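PDB 6X9Z: transmembrane beta-barrels from Synthetic construct, which probably spans a lipid bilayer as a designed eight-stranded beta-barrel, with no natural biological function known. Local coordinates for residues T81-R93 against N97-N107. Sequence-based numbering, arbitrary orientation.
Sequences TIKPTAGAGALYR and NLALMVEYGWN
Trp106 lays one face of its indole over Ala86, whose CB sits 3.6 Å from Trp106 CE2 and off-centre toward the ring's rim. With chi1 at 59°, CG lies between the backbone N and carbonyl carbon, which swings the ring back across the neighbouring strand; the small methyl of Ala86 lets so broad a ring lie close. On the same face of the sheet Tyr92 meets Val102 by its ring edge, Tyr92 CE1 to Val102 CG2 at 3.5 Å, the two side chains crossing at about a right angle. Large apolar and aromatic side chains on this outer surface are consistent with a wall that faces lipid.

On the opposite face, Leu91 and Met101 run side by side, Leu91 CD2 touching Met101 CB at 3.5 Å. Met101 is fully extended, a slim unbranched chain that reaches Tyr69, Tyr11 and Val13 inside the barrel.

Strands 82-93 and 98-106 form an antiparallel beta hairpin within a closed eight-stranded up-and-down barrel, the architecture of small outer-membrane proteins. Four hydrogen-bonded pairs, Ala86-Trp106 through Tyr92-Leu100, carry two N-H...O bonds each. Between them, in non-hydrogen-bonded pairs, Gly87 faces Gly105, their CA atoms 4.0 Å apart, and Gly89 faces Glu103; without side chains, the glycines let the backbones come close on the inward face and probably ease the tight curvature of so small a barrel.

Glu103, also extended, lies along that face with OE2 4.0 Å from Gly87 CA, while OE1 is hydrogen-bonded to Tyr69 OH, which probably steadies the carboxylate within the barrel. At the hairpin's turn end, Arg93 forms a salt bridge with Asp65.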
loop_
_atom_site.group_PDB
_atom_site.type_symbol
_atom_site.label_atom_id
_atom_site.label_comp_id
_atom_site.label_asym_id
_atom_site.label_seq_id
_atom_site.Cartn_x
_atom_site.Cartn_y
_atom_site.Cartn_z
ATOM N N THR A 81 10.665 -16.817 -4.331
ATOM C CA THR A 81 11.518 -15.656 -4.528
ATOM C C THR A 81 11.104 -14.550 -3.565
ATOM O O THR A 81 9.915 -14.373 -3.284
ATOM C CB THR A 81 11.428 -15.158 -5.975
ATOM O OG1 THR A 81 11.701 -16.242 -6.870
ATOM C CG2 THR A 81 12.434 -14.048 -6.225
ATOM N N ILE A 82 12.091 -13.822 -3.047
ATOM C CA ILE A 82 11.868 -12.682 -2.163
ATOM C C ILE A 82 12.443 -11.451 -2.851
ATOM O O ILE A 82 13.642 -11.409 -3.156
ATOM C CB ILE A 82 12.515 -12.884 -0.783
ATOM C CG1 ILE A 82 12.338 -14.326 -0.305
ATOM C CG2 ILE A 82 11.928 -11.911 0.229
ATOM C CD1 ILE A 82 10.900 -14.750 -0.145
ATOM N N LYS A 83 11.596 -10.452 -3.095
ATOM C CA LYS A 83 12.036 -9.251 -3.787
ATOM C C LYS A 83 11.693 -8.006 -2.980
ATOM O O LYS A 83 10.627 -7.938 -2.356
ATOM C CB LYS A 83 11.396 -9.156 -5.179
ATOM N N PRO A 84 12.575 -7.006 -2.975
ATOM C CA PRO A 84 12.272 -5.758 -2.268
ATOM C C PRO A 84 11.405 -4.835 -3.110
ATOM O O PRO A 84 11.548 -4.754 -4.333
ATOM C CB PRO A 84 13.658 -5.150 -2.025
ATOM C CG PRO A 84 14.475 -5.641 -3.175
ATOM C CD PRO A 84 13.935 -7.006 -3.543
ATOM N N THR A 85 10.488 -4.140 -2.441
ATOM C CA THR A 85 9.589 -3.206 -3.101
ATOM C C THR A 85 9.474 -1.943 -2.264
ATOM O O THR A 85 9.456 -2.008 -1.032
ATOM C CB THR A 85 8.188 -3.802 -3.310
ATOM O OG1 THR A 85 7.573 -4.038 -2.039
ATOM C CG2 THR A 85 8.260 -5.110 -4.085
ATOM N N ALA A 86 9.399 -0.796 -2.933
ATOM C CA ALA A 86 9.123 0.465 -2.266
ATOM C C ALA A 86 7.944 1.143 -2.948
ATOM O O ALA A 86 7.603 0.841 -4.095
ATOM C CB ALA A 86 10.345 1.393 -2.264
ATOM N N GLY A 87 7.318 2.065 -2.223
ATOM C CA GLY A 87 6.158 2.764 -2.742
ATOM C C GLY A 87 6.137 4.206 -2.286
ATOM O O GLY A 87 6.768 4.580 -1.293
ATOM N N ALA A 88 5.402 5.017 -3.042
ATOM C CA ALA A 88 5.193 6.421 -2.705
ATOM C C ALA A 88 3.779 6.775 -3.138
ATOM O O ALA A 88 3.460 6.706 -4.330
ATOM C CB ALA A 88 6.219 7.321 -3.390
ATOM N N GLY A 89 2.934 7.140 -2.183
ATOM C CA GLY A 89 1.555 7.405 -2.524
ATOM C C GLY A 89 0.859 8.367 -1.588
ATOM O O GLY A 89 1.504 9.073 -0.807
ATOM N N ALA A 90 -0.464 8.410 -1.668
ATOM C CA ALA A 90 -1.220 9.231 -0.739
ATOM C C ALA A 90 -2.634 8.686 -0.622
ATOM O O ALA A 90 -3.126 7.988 -1.514
ATOM C CB ALA A 90 -1.248 10.699 -1.174
ATOM N N LEU A 91 -3.265 9.004 0.499
ATOM C CA LEU A 91 -4.666 8.691 0.737
ATOM C C LEU A 91 -5.474 9.979 0.698
ATOM O O LEU A 91 -5.129 10.952 1.376
ATOM C CB LEU A 91 -4.853 7.992 2.084
ATOM C CG LEU A 91 -4.159 6.642 2.221
ATOM C CD1 LEU A 91 -4.298 6.125 3.637
ATOM C CD2 LEU A 91 -4.758 5.666 1.238
ATOM N N TYR A 92 -6.536 9.978 -0.092
ATOM C CA TYR A 92 -7.426 11.124 -0.239
ATOM C C TYR A 92 -8.736 10.780 0.463
ATOM O O TYR A 92 -9.548 10.016 -0.063
ATOM C CB TYR A 92 -7.637 11.453 -1.714
ATOM C CG TYR A 92 -6.357 11.833 -2.426
ATOM C CD1 TYR A 92 -5.548 10.868 -3.016
ATOM C CD2 TYR A 92 -5.950 13.157 -2.490
ATOM C CE1 TYR A 92 -4.376 11.220 -3.661
ATOM C CE2 TYR A 92 -4.784 13.517 -3.127
ATOM C CZ TYR A 92 -4.000 12.549 -3.711
ATOM O OH TYR A 92 -2.835 12.921 -4.342
ATOM N N ARG A 93 -8.933 11.339 1.655
ATOM C CA ARG A 93 -10.149 11.074 2.415
ATOM C C ARG A 93 -11.374 11.550 1.648
ATOM O O ARG A 93 -11.424 12.690 1.175
ATOM C CB ARG A 93 -10.067 11.757 3.782
ATOM C CG ARG A 93 -11.403 12.143 4.414
ATOM C CD ARG A 93 -11.731 13.608 4.143
ATOM N NE ARG A 93 -12.444 14.250 5.241
ATOM C CZ ARG A 93 -12.705 15.551 5.293
ATOM N NH1 ARG A 93 -13.356 16.060 6.331
ATOM N NH2 ARG A 93 -12.311 16.346 4.304
ATOM N N ASN A 97 -15.168 7.129 6.794
ATOM C CA ASN A 97 -14.947 5.702 6.683
ATOM C C ASN A 97 -14.049 5.313 5.521
ATOM O O ASN A 97 -13.463 4.225 5.550
ATOM C CB ASN A 97 -16.293 4.981 6.523
ATOM C CG ASN A 97 -16.316 3.659 7.227
ATOM O OD1 ASN A 97 -15.315 3.244 7.807
ATOM N ND2 ASN A 97 -17.465 2.990 7.206
ATOM N N LEU A 98 -13.920 6.170 4.511
ATOM C CA LEU A 98 -13.370 5.774 3.226
ATOM C C LEU A 98 -12.344 6.785 2.738
ATOM O O LEU A 98 -12.440 7.984 3.014
ATOM C CB LEU A 98 -14.483 5.633 2.187
ATOM C CG LEU A 98 -14.112 5.128 0.792
ATOM C CD1 LEU A 98 -13.526 3.730 0.859
ATOM C CD2 LEU A 98 -15.342 5.158 -0.087
ATOM N N ALA A 99 -11.372 6.281 1.984
ATOM C CA ALA A 99 -10.349 7.116 1.382
ATOM C C ALA A 99 -9.952 6.503 0.050
ATOM O O ALA A 99 -9.937 5.280 -0.104
ATOM C CB ALA A 99 -9.125 7.254 2.293
ATOM N N LEU A 100 -9.651 7.365 -0.915
ATOM C CA LEU A 100 -9.118 6.927 -2.194
ATOM C C LEU A 100 -7.605 6.838 -2.101
ATOM O O LEU A 100 -6.953 7.693 -1.496
ATOM C CB LEU A 100 -9.520 7.883 -3.312
ATOM C CG LEU A 100 -11.021 8.158 -3.353
ATOM C CD1 LEU A 100 -11.330 9.153 -4.444
ATOM C CD2 LEU A 100 -11.793 6.862 -3.542
ATOM N N MET A 101 -7.054 5.792 -2.703
ATOM C CA MET A 101 -5.646 5.462 -2.559
ATOM C C MET A 101 -5.004 5.434 -3.934
ATOM O O MET A 101 -5.522 4.793 -4.853
ATOM C CB MET A 101 -5.483 4.116 -1.857
ATOM C CG MET A 101 -4.053 3.667 -1.655
ATOM S SD MET A 101 -4.060 2.080 -0.805
ATOM C CE MET A 101 -2.311 1.764 -0.641
ATOM N N VAL A 102 -3.894 6.145 -4.076
ATOM C CA VAL A 102 -3.075 6.103 -5.277
ATOM C C VAL A 102 -1.630 5.952 -4.838
ATOM O O VAL A 102 -1.203 6.551 -3.842
ATOM C CB VAL A 102 -3.261 7.355 -6.160
ATOM C CG1 VAL A 102 -4.714 7.486 -6.586
ATOM C CG2 VAL A 102 -2.801 8.606 -5.431
ATOM N N GLU A 103 -0.884 5.133 -5.564
ATOM C CA GLU A 103 0.459 4.781 -5.142
ATOM C C GLU A 103 1.316 4.508 -6.362
ATOM O O GLU A 103 0.943 3.705 -7.220
ATOM C CB GLU A 103 0.437 3.555 -4.231
ATOM C CG GLU A 103 1.804 3.004 -3.918
ATOM C CD GLU A 103 1.747 1.903 -2.894
ATOM O OE1 GLU A 103 0.877 1.977 -1.998
ATOM O OE2 GLU A 103 2.564 0.965 -2.990
ATOM N N TYR A 104 2.454 5.184 -6.433
ATOM C CA TYR A 104 3.504 4.846 -7.377
ATOM C C TYR A 104 4.538 3.997 -6.651
ATOM O O TYR A 104 4.994 4.365 -5.563
ATOM C CB TYR A 104 4.148 6.103 -7.957
ATOM C CG TYR A 104 5.362 5.817 -8.801
ATOM C CD1 TYR A 104 6.637 6.112 -8.337
ATOM C CD2 TYR A 104 5.235 5.244 -10.058
ATOM C CE1 TYR A 104 7.751 5.851 -9.105
ATOM C CE2 TYR A 104 6.344 4.976 -10.832
ATOM C CZ TYR A 104 7.598 5.280 -10.353
ATOM O OH TYR A 104 8.704 5.018 -11.123
ATOM N N GLY A 105 4.891 2.857 -7.241
ATOM C CA GLY A 105 5.798 1.935 -6.595
ATOM C C GLY A 105 6.802 1.371 -7.579
ATOM O O GLY A 105 6.562 1.311 -8.786
ATOM N N TRP A 106 7.944 0.964 -7.034
ATOM C CA TRP A 106 8.987 0.318 -7.812
ATOM C C TRP A 106 9.460 -0.930 -7.079
ATOM O O TRP A 106 9.369 -1.024 -5.853
ATOM C CB TRP A 106 10.168 1.271 -8.099
ATOM C CG TRP A 106 10.853 1.843 -6.895
ATOM C CD1 TRP A 106 10.566 3.024 -6.272
ATOM C CD2 TRP A 106 11.964 1.278 -6.189
ATOM N NE1 TRP A 106 11.421 3.222 -5.213
ATOM C CE2 TRP A 106 12.288 2.163 -5.140
ATOM C CE3 TRP A 106 12.709 0.103 -6.335
ATOM C CZ2 TRP A 106 13.327 1.912 -4.243
ATOM C CZ3 TRP A 106 13.741 -0.146 -5.446
ATOM C CH2 TRP A 106 14.041 0.756 -4.413
ATOM N N ASN A 107 9.950 -1.894 -7.853
ATOM C CA ASN A 107 10.345 -3.190 -7.318
ATOM C C ASN A 107 11.814 -3.463 -7.616
ATOM O O ASN A 107 12.564 -2.548 -7.957
ATOM C CB ASN A 107 9.467 -4.301 -7.901
ATOM C CG ASN A 107 7.989 -3.932 -7.918
ATOM O OD1 ASN A 107 7.245 -4.255 -6.993
ATOM N ND2 ASN A 107 7.560 -3.255 -8.978
#